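Local atomic coordinates of sugar phosphate isomerase/epimerase (Parabacteroides distasonis, PDB entry 3L23), a protein that probably acts as a metal-dependent sugar phosphate isomerase or epimerase, binding a magnesium ion at one end of a TIM barrel. Residues 15-20 and 272-277; 39-44 and 287-292; 113-118 and 154-159. One frame throughout, in Å; residues are numbered along the deposited sequence. Where two conformers were deposited one is given.

The three contacts sit in two regions of one TIM barrel. Contact 1 joins strands 16-18 and 272-274, the first and last of its eight parallel strands, and carries one ligand of the magnesium ion. Contact 2, its centre about 10 Å from that of contact 1, joins the elements that follow those strands, the turn after helix 31-40 and helix 285-298; the two contacts touch through I15, Y43, S44, L276 and V289. Both therefore close the barrel, one in the sheet and one in the helical shell. Contact 3 is nested between their segments along the chain, its centre about 22 Å from that of contact 1 and about 30 Å from that of contact 2, where the turn after helix 136-155 packs on helix 103-119.

Contact 1 (15-20 and 272-277); sequences IGLQIY and YFVELE. With MG (magnesium ion), chain B; EDO (1,2-ethanediol), chain F.
The shortest hydrogen bond between 15-20 and 272-277 runs from V274 N to G16 O, 2.8 Å and nearly straight at 173°. Its companion runs from Q18 N to V274 O at 2.9 Å. The two bonds, to residues on both sides of L17, define a single parallel bridge between L17 and V274, which joins the first and last strands of the TIM barrel. The short strand axes diverge by 58°, in keeping with so brief a pairing. Because G16 has no side chain, its CA can come within 3.5 Å of Y272 O, and the F273 ring turns its edge to L17 N.

V274 divides its branches between two neighbours. With CG1 anti to the backbone N (chi1 165°), CG1 meets L17 CD1 at 4.0 Å, while CG2 meets I15 CG2 at the same distance. The Y272 hydroxyl oxygen lies 3.8 Å from I15 CG1, and L296 of helix 285-298 touches I15, Y272 and V274 together. Over one face of the Y272 ring lies C1 of an ethanediol whose O1 bonds to Y272 N and O. With an alanine in place of Y272, I15 would probably lose the hydroxyl end packed on its CG1 and CG2, and F261 its edge-to-face partner.

Beyond the bridge, E275 OE1 binds magnesium at 2.0 Å, beside H165, D216, H242 and two waters; one of these waters also donates to E275 OE2. The chemistry thus changes along the seam, from apolar packing behind the bridge to a carboxylate committed to the metal.

Contact 2 (39-44 and 287-292); sequences KDMGYS and AGVKDC
Y43 and V289 meet at a slant, and the tyrosine makes two different contacts with the one residue. Its hydroxyl donates to V289 O at 2.8 Å, approaching with a C=O...donor angle of 133° and tilted 31° from the carbonyl plane. The acceptor itself lies in the plane of the tyrosine ring, at the edge. The ring also presses on the valine side chain: Y43 CE2 stands only 3.4 Å from V289 CG1, a tight approach that is neither squarely over the face nor at the edge. Past the hydroxyl, C292 CB is a more distant neighbour.

M41, a selenomethionine in this crystal, lies across V289 at about a right angle. A bend at its last torsion (chi3 -72°) brings CE round to V289 CG1, 3.8 Å away, so the same methyl branch meets both M41 and Y43. The selenium passes over the helix backbone, with SE 3.6 Å from K290 N.

This is where the helical shell of the TIM barrel closes, the turn that leaves helix 31-40 lying against helix 285-298. The turn that delivers M41 and Y43 is a Schellman motif: G42 has positive phi, and two bonds run back into the last helical turn, one of them from G42 N to K39 O at 2.9 Å. At those backbone angles a side chain would be jammed against the preceding carbonyl.

K290 crosses M41 obliquely, its CD 3.8 Å from M41 CG. The bend at its second torsion lays the aliphatic part beside the selenomethionine, while NZ forms a salt bridge with D294 one turn further along the helix. On the barrel side, L17 touches both Y43 and V289, and V274 touches Y43 and C292.

Contact 3 (113-118 and 154-159); sequences TAADHA and KAEGIA. With EDO (1,2-ethanediol), chain E.
A Schellman motif ends helix 136-155, and E156 and I158, on either side of its glycine in the chain, pack on helix 103-119, the preceding long helix in the outer shell of the TIM barrel. That glycine, G157, has positive phi, and two bonds run back into the last helical turn, one of them from G157 N to K154 O at 3.0 Å. No hydrogen bond links 113-118 to 154-159, so the contact rests on van der Waals packing against three alanines and the flank of a histidine.

Just before G157 in the chain, E156 lays its aliphatic part on A114, with CB to CB at 3.7 Å. Its chain then bends at CG and runs alongside A115, where E156 OE1 comes 3.6 Å from A115 CB. The backbone of the same residue is approached too, as A118 CB rests 3.4 Å from E156 O.

I158, just after the glycine, enters by its tip. CG1 stands anti to the carbonyl carbon (chi1 -58°), and the chain extended from it carries CD1 against the helix, 3.6 Å from both A114 O and H117 CB.

The end of the H117 side chain leads away from the contact; the side chain also touches L125, and NE2 is bonded to S78 OG. Its other nitrogen, ND1, donates to T113 O at 2.8 Å, and that carbonyl oxygen, lying in the imidazole plane, also accepts the helix bond from H117 N at 3.0 Å.

Contact 1 (15-20 and 272-277)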
loop_
_atom_site.group_PDB
_atom_site.type_symbol
_atom_site.label_atom_id
_atom_site.label_comp_id
_atom_site.label_asym_id
_atom_site.label_seq_id
_atom_site.Cartn_x
_atom_site.Cartn_y
_atom_site.Cartn_z
ATOM N N ILE A 15 -3.257 3.482 -15.672
ATOM C CA ILE A 15 -3.208 4.172 -14.390
ATOM C C ILE A 15 -3.912 3.367 -13.315
ATOM O O ILE A 15 -5.034 2.914 -13.516
ATOM C CB ILE A 15 -3.845 5.636 -14.457
ATOM C CG1 ILE A 15 -3.297 6.444 -15.644
ATOM C CG2 ILE A 15 -3.613 6.405 -13.177
ATOM C CD1 ILE A 15 -3.988 7.777 -15.908
ATOM N N GLY A 16 -3.234 3.168 -12.187
ATOM C CA GLY A 16 -3.832 2.490 -11.072
ATOM C C GLY A 16 -4.430 3.417 -10.060
ATOM O O GLY A 16 -3.971 4.568 -9.902
ATOM N N LEU A 17 -5.420 2.909 -9.309
ATOM C CA LEU A 17 -6.063 3.643 -8.206
ATOM C C LEU A 17 -6.160 2.803 -6.939
ATOM O O LEU A 17 -6.670 1.667 -6.972
ATOM C CB LEU A 17 -7.495 4.066 -8.568
ATOM C CG LEU A 17 -8.310 4.966 -7.643
ATOM C CD1 LEU A 17 -7.619 6.322 -7.326
ATOM C CD2 LEU A 17 -9.750 5.208 -8.177
ATOM N N GLN A 18 -5.729 3.375 -5.816
ATOM C CA GLN A 18 -5.987 2.780 -4.517
ATOM C C GLN A 18 -7.386 3.267 -4.144
ATOM O O GLN A 18 -7.639 4.470 -3.928
ATOM C CB GLN A 18 -4.903 3.174 -3.513
ATOM C CG GLN A 18 -5.214 3.017 -2.045
ATOM C CD GLN A 18 -5.820 1.691 -1.654
ATOM O OE1 GLN A 18 -7.001 1.633 -1.358
ATOM N NE2 GLN A 18 -5.006 0.617 -1.621
ATOM N N ILE A 19 -8.324 2.333 -4.094
ATOM C CA ILE A 19 -9.725 2.723 -3.954
ATOM C C ILE A 19 -10.105 3.419 -2.638
ATOM O O ILE A 19 -11.174 4.057 -2.558
ATOM C CB ILE A 19 -10.691 1.527 -4.194
ATOM C CG1 ILE A 19 -10.584 0.463 -3.101
ATOM C CG2 ILE A 19 -10.433 0.909 -5.588
ATOM C CD1 ILE A 19 -11.582 -0.758 -3.296
ATOM N N TYR A 20 -9.277 3.301 -1.608
ATOM C CA TYR A 20 -9.542 4.033 -0.367
ATOM C C TYR A 20 -9.613 5.548 -0.628
ATOM O O TYR A 20 -10.244 6.268 0.098
ATOM C CB TYR A 20 -8.423 3.752 0.635
ATOM C CG TYR A 20 -8.671 4.177 2.058
ATOM C CD1 TYR A 20 -9.599 3.527 2.843
ATOM C CD2 TYR A 20 -7.887 5.142 2.648
ATOM C CE1 TYR A 20 -9.789 3.891 4.173
ATOM C CE2 TYR A 20 -8.065 5.516 3.958
ATOM C CZ TYR A 20 -9.001 4.894 4.718
ATOM O OH TYR A 20 -9.167 5.248 6.054
ATOM N N TYR A 272 1.990 1.167 -10.334
ATOM C CA TYR A 272 1.773 2.206 -9.379
ATOM C C TYR A 272 0.287 2.436 -9.189
ATOM O O TYR A 272 -0.538 2.099 -10.060
ATOM C CB TYR A 272 2.482 3.522 -9.752
ATOM C CG TYR A 272 1.870 4.259 -10.920
ATOM C CD1 TYR A 272 0.809 5.141 -10.765
ATOM C CD2 TYR A 272 2.366 4.094 -12.192
ATOM C CE1 TYR A 272 0.263 5.828 -11.833
ATOM C CE2 TYR A 272 1.802 4.773 -13.261
ATOM C CZ TYR A 272 0.763 5.656 -13.060
ATOM O OH TYR A 272 0.189 6.344 -14.127
ATOM N N PHE A 273 -0.036 2.997 -8.029
ATOM C CA PHE A 273 -1.407 3.384 -7.668
ATOM C C PHE A 273 -1.492 4.821 -7.172
ATOM O O PHE A 273 -0.710 5.266 -6.317
ATOM C CB PHE A 273 -1.963 2.446 -6.617
ATOM C CG PHE A 273 -1.938 1.026 -7.056
ATOM C CD1 PHE A 273 -2.883 0.568 -7.944
ATOM C CD2 PHE A 273 -0.871 0.204 -6.738
ATOM C CE1 PHE A 273 -2.826 -0.734 -8.430
ATOM C CE2 PHE A 273 -0.810 -1.094 -7.181
ATOM C CZ PHE A 273 -1.784 -1.570 -8.067
ATOM N N VAL A 274 -2.452 5.539 -7.739
ATOM C CA VAL A 274 -2.836 6.860 -7.248
ATOM C C VAL A 274 -3.498 6.771 -5.899
ATOM O O VAL A 274 -4.367 5.922 -5.662
ATOM C CB VAL A 274 -3.829 7.574 -8.259
ATOM C CG1 VAL A 274 -4.529 8.773 -7.601
ATOM C CG2 VAL A 274 -3.080 7.924 -9.541
ATOM N N GLU A 275 -3.116 7.679 -5.004
ATOM C CA GLU A 275 -3.766 7.798 -3.724
ATOM C C GLU A 275 -4.100 9.241 -3.412
ATOM O O GLU A 275 -3.317 10.155 -3.733
ATOM C CB GLU A 275 -2.876 7.222 -2.634
ATOM C CG GLU A 275 -3.554 7.316 -1.291
ATOM C CD GLU A 275 -2.835 6.561 -0.214
ATOM O OE1 GLU A 275 -1.627 6.363 -0.305
ATOM O OE2 GLU A 275 -3.496 6.175 0.763
ATOM N N LEU A 276 -5.275 9.457 -2.811
ATOM C CA LEU A 276 -5.735 10.790 -2.429
ATOM C C LEU A 276 -6.369 10.710 -1.048
ATOM O O LEU A 276 -7.298 9.936 -0.854
ATOM C CB LEU A 276 -6.752 11.302 -3.466
ATOM C CG LEU A 276 -7.319 12.681 -3.258
ATOM C CD1 LEU A 276 -6.203 13.699 -3.476
ATOM C CD2 LEU A 276 -8.565 12.920 -4.129
ATOM N N GLU A 277 -5.876 11.468 -0.081
ATOM C CA GLU A 277 -6.521 11.456 1.231
ATOM C C GLU A 277 -7.688 12.445 1.224
ATOM O O GLU A 277 -8.016 13.008 0.176
ATOM C CB GLU A 277 -5.500 11.579 2.406
ATOM C CG GLU A 277 -4.744 12.832 2.645
ATOM C CD GLU A 277 -3.661 12.551 3.710
ATOM O OE1 GLU A 277 -4.021 12.244 4.871
ATOM O OE2 GLU A 277 -2.466 12.561 3.363
HETATM MG MG MG B . -0.241 5.181 0.493
HETATM C C1 EDO F . -0.282 1.650 -13.201
HETATM O O1 EDO F . -0.097 0.514 -12.332
HETATM C C2 EDO F . 0.799 1.685 -14.266
HETATM O O2 EDO F . 0.636 0.531 -15.072
HETATM O O HOH W 1 -9.392 8.995 1.084
HETATM O O HOH W 2 -2.082 3.922 1.282
HETATM O O HOH W 3 -0.573 6.069 2.399
#

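Contact 2 (39-44 and 287-292)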
loop_
_atom_site.group_PDB
_atom_site.type_symbol
_atom_site.label_atom_id
_atom_site.label_comp_id
_atom_site.label_asym_id
_atom_site.label_seq_id
_atom_site.Cartn_x
_atom_site.Cartn_y
_atom_site.Cartn_z
ATOM N N LYS A 39 -13.422 3.954 -14.340
ATOM C CA LYS A 39 -12.925 3.687 -15.680
ATOM C C LYS A 39 -12.974 4.950 -16.536
ATOM O O LYS A 39 -12.001 5.285 -17.201
ATOM C CB LYS A 39 -13.730 2.579 -16.375
ATOM C CG LYS A 39 -13.210 2.244 -17.777
ATOM C CD LYS A 39 -11.895 1.471 -17.755
ATOM C CE LYS A 39 -11.503 1.105 -19.201
ATOM N NZ LYS A 39 -10.444 0.069 -19.208
ATOM N N ASP A 40 -14.093 5.669 -16.508
ATOM C CA ASP A 40 -14.258 6.863 -17.349
ATOM C C ASP A 40 -13.283 7.980 -16.999
ATOM O O ASP A 40 -12.948 8.788 -17.868
ATOM C CB ASP A 40 -15.701 7.381 -17.289
ATOM C CG ASP A 40 -16.703 6.445 -17.968
ATOM O OD1 ASP A 40 -16.295 5.580 -18.786
ATOM O OD2 ASP A 40 -17.932 6.604 -17.714
HETATM N N MSE A 41 -12.857 8.040 -15.744
HETATM C CA MSE A 41 -11.837 9.010 -15.306
HETATM C C MSE A 41 -10.426 8.667 -15.813
HETATM O O MSE A 41 -9.517 9.499 -15.692
HETATM C CB MSE A 41 -11.830 9.138 -13.759
HETATM C CG MSE A 41 -13.081 9.771 -13.200
HETATM SE SE MSE A 41 -12.874 10.148 -11.311
HETATM C CE MSE A 41 -12.956 8.364 -10.596
ATOM N N GLY A 42 -10.238 7.464 -16.347
ATOM C CA GLY A 42 -8.969 7.068 -16.972
ATOM C C GLY A 42 -8.171 6.027 -16.219
ATOM O O GLY A 42 -7.020 5.788 -16.555
ATOM N N TYR A 43 -8.769 5.401 -15.203
ATOM C CA TYR A 43 -8.108 4.355 -14.441
ATOM C C TYR A 43 -8.375 2.980 -15.034
ATOM O O TYR A 43 -9.447 2.719 -15.510
ATOM C CB TYR A 43 -8.582 4.376 -12.977
ATOM C CG TYR A 43 -8.197 5.636 -12.267
ATOM C CD1 TYR A 43 -6.909 5.803 -11.759
ATOM C CD2 TYR A 43 -9.077 6.713 -12.159
ATOM C CE1 TYR A 43 -6.531 6.974 -11.146
ATOM C CE2 TYR A 43 -8.670 7.923 -11.524
ATOM C CZ TYR A 43 -7.397 8.016 -10.994
ATOM O OH TYR A 43 -6.937 9.176 -10.361
ATOM N N SER A 44 -7.399 2.077 -14.934
ATOM C CA SER A 44 -7.576 0.712 -15.427
ATOM C C SER A 44 -7.282 -0.415 -14.434
ATOM O O SER A 44 -7.726 -1.551 -14.639
ATOM C CB SER A 44 -6.668 0.545 -16.646
ATOM O OG SER A 44 -5.329 0.776 -16.220
ATOM N N ALA A 287 -14.123 14.077 -7.341
ATOM C CA ALA A 287 -13.652 15.275 -8.033
ATOM C C ALA A 287 -12.117 15.340 -7.972
ATOM O O ALA A 287 -11.453 15.566 -8.978
ATOM C CB ALA A 287 -14.333 16.549 -7.455
ATOM N N GLY A 288 -11.540 15.138 -6.797
ATOM C CA GLY A 288 -10.093 15.183 -6.662
ATOM C C GLY A 288 -9.403 14.049 -7.393
ATOM O O GLY A 288 -8.344 14.244 -7.977
ATOM N N VAL A 289 -9.965 12.841 -7.334
ATOM C CA VAL A 289 -9.422 11.694 -8.067
ATOM C C VAL A 289 -9.397 11.929 -9.599
ATOM O O VAL A 289 -8.437 11.553 -10.295
ATOM C CB VAL A 289 -10.165 10.387 -7.666
ATOM C CG1 VAL A 289 -9.864 9.238 -8.645
ATOM C CG2 VAL A 289 -9.771 9.998 -6.219
ATOM N N LYS A 290 -10.424 12.569 -10.118
ATOM C CA LYS A 290 -10.419 12.984 -11.525
ATOM C C LYS A 290 -9.251 13.892 -11.852
ATOM O O LYS A 290 -8.528 13.661 -12.828
ATOM C CB LYS A 290 -11.723 13.707 -11.836
ATOM C CG LYS A 290 -11.863 14.308 -13.259
ATOM C CD LYS A 290 -11.918 13.221 -14.329
ATOM C CE LYS A 290 -12.527 13.699 -15.686
ATOM N NZ LYS A 290 -11.737 14.868 -16.288
ATOM N N ASP A 291 -9.041 14.893 -11.009
ATOM C CA ASP A 291 -7.988 15.862 -11.221
ATOM C C ASP A 291 -6.603 15.186 -11.184
ATOM O O ASP A 291 -5.695 15.555 -11.950
ATOM C CB ASP A 291 -8.060 16.980 -10.185
ATOM C CG ASP A 291 -9.205 17.959 -10.422
ATOM O OD1 ASP A 291 -9.871 17.938 -11.497
ATOM O OD2 ASP A 291 -9.416 18.812 -9.540
ATOM N N CYS A 292 -6.440 14.215 -10.284
ATOM C CA CYS A 292 -5.194 13.422 -10.239
ATOM C C CYS A 292 -4.943 12.641 -11.555
ATOM O O CYS A 292 -3.830 12.608 -12.069
ATOM C CB CYS A 292 -5.167 12.477 -9.053
ATOM S SG CYS A 292 -5.060 13.349 -7.443
#

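Contact 3 (113-118 and 154-159)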
loop_
_atom_site.group_PDB
_atom_site.type_symbol
_atom_site.label_atom_id
_atom_site.label_comp_id
_atom_site.label_asym_id
_atom_site.label_seq_id
_atom_site.Cartn_x
_atom_site.Cartn_y
_atom_site.Cartn_z
ATOM N N THR A 113 -6.469 -14.967 4.370
ATOM C CA THR A 113 -6.480 -13.796 3.509
ATOM C C THR A 113 -5.818 -14.062 2.147
ATOM O O THR A 113 -6.364 -13.671 1.106
ATOM C CB THR A 113 -5.803 -12.640 4.261
ATOM O OG1 THR A 113 -6.526 -12.465 5.493
ATOM C CG2 THR A 113 -5.780 -11.328 3.432
ATOM N N ALA A 114 -4.680 -14.732 2.140
ATOM C CA ALA A 114 -3.973 -15.050 0.903
ATOM C C ALA A 114 -4.799 -16.021 0.037
ATOM O O ALA A 114 -4.868 -15.853 -1.192
ATOM C CB ALA A 114 -2.578 -15.639 1.200
ATOM N N ALA A 115 -5.449 -17.000 0.672
ATOM C CA ALA A 115 -6.329 -17.928 -0.035
ATOM C C ALA A 115 -7.433 -17.168 -0.769
ATOM O O ALA A 115 -7.678 -17.439 -1.949
ATOM C CB ALA A 115 -6.925 -18.977 0.920
ATOM N N ASP A 116 -8.050 -16.193 -0.094
ATOM C CA ASP A 116 -9.073 -15.340 -0.700
ATOM C C ASP A 116 -8.524 -14.521 -1.851
ATOM O O ASP A 116 -9.164 -14.406 -2.885
ATOM C CB ASP A 116 -9.729 -14.403 0.347
ATOM C CG ASP A 116 -10.889 -15.069 1.122
ATOM O OD1 ASP A 116 -11.298 -16.204 0.784
ATOM O OD2 ASP A 116 -11.426 -14.425 2.056
ATOM N N HIS A 117 -7.343 -13.954 -1.673
ATOM C CA HIS A 117 -6.760 -13.101 -2.725
ATOM C C HIS A 117 -6.267 -13.903 -3.928
ATOM O O HIS A 117 -6.272 -13.362 -5.035
ATOM C CB HIS A 117 -5.707 -12.172 -2.156
ATOM C CG HIS A 117 -6.312 -11.052 -1.377
ATOM N ND1 HIS A 117 -6.777 -11.211 -0.088
ATOM C CD2 HIS A 117 -6.572 -9.771 -1.716
ATOM C CE1 HIS A 117 -7.284 -10.069 0.338
ATOM N NE2 HIS A 117 -7.184 -9.179 -0.633
ATOM N N ALA A 118 -5.910 -15.179 -3.725
ATOM C CA ALA A 118 -5.612 -16.070 -4.833
ATOM C C ALA A 118 -6.895 -16.266 -5.647
ATOM O O ALA A 118 -6.879 -16.214 -6.872
ATOM C CB ALA A 118 -5.060 -17.415 -4.344
ATOM N N LYS A 154 2.811 -17.228 -0.259
ATOM C CA LYS A 154 3.220 -17.947 -1.483
ATOM C C LYS A 154 2.613 -19.332 -1.567
ATOM O O LYS A 154 2.268 -19.797 -2.667
ATOM C CB LYS A 154 4.747 -18.034 -1.585
ATOM C CG LYS A 154 5.452 -16.721 -1.808
ATOM C CD LYS A 154 6.885 -16.927 -2.254
ATOM C CE LYS A 154 7.640 -15.604 -2.386
ATOM N NZ LYS A 154 8.972 -15.811 -3.022
ATOM N N ALA A 155 2.467 -19.989 -0.413
ATOM C CA ALA A 155 1.905 -21.354 -0.314
ATOM C C ALA A 155 0.420 -21.395 -0.664
ATOM O O ALA A 155 -0.104 -22.465 -1.002
ATOM C CB ALA A 155 2.125 -21.918 1.066
ATOM N N GLU A 156 -0.261 -20.257 -0.526
ATOM C CA GLU A 156 -1.651 -20.103 -0.951
ATOM C C GLU A 156 -1.784 -19.688 -2.416
ATOM O O GLU A 156 -2.911 -19.596 -2.935
ATOM C CB GLU A 156 -2.388 -19.100 -0.048
ATOM C CG GLU A 156 -2.521 -19.574 1.380
ATOM C CD GLU A 156 -3.148 -20.946 1.499
ATOM O OE1 GLU A 156 -4.145 -21.197 0.787
ATOM O OE2 GLU A 156 -2.641 -21.785 2.286
ATOM N N GLY A 157 -0.668 -19.409 -3.085
ATOM C CA GLY A 157 -0.707 -19.130 -4.514
ATOM C C GLY A 157 -0.392 -17.746 -5.002
ATOM O O GLY A 157 -0.579 -17.478 -6.178
ATOM N N ILE A 158 0.076 -16.862 -4.123
ATOM C CA ILE A 158 0.449 -15.500 -4.502
ATOM C C ILE A 158 1.977 -15.426 -4.537
ATOM O O ILE A 158 2.620 -15.253 -3.515
ATOM C CB ILE A 158 -0.174 -14.475 -3.536
ATOM C CG1 ILE A 158 -1.712 -14.643 -3.542
ATOM C CG2 ILE A 158 0.192 -13.054 -3.922
ATOM C CD1 ILE A 158 -2.464 -13.651 -2.656
ATOM N N ALA A 159 2.536 -15.595 -5.733
ATOM C CA ALA A 159 3.963 -15.794 -5.920
ATOM C C ALA A 159 4.821 -14.621 -5.483
ATOM O O ALA A 159 6.005 -14.791 -5.192
ATOM C CB ALA A 159 4.244 -16.107 -7.358
HETATM C C1 EDO E . -9.666 -12.497 7.692
HETATM O O1 EDO E . -9.281 -13.353 6.626
HETATM C C2 EDO E . -10.037 -11.173 7.060
HETATM O O2 EDO E . -10.939 -10.426 7.872
#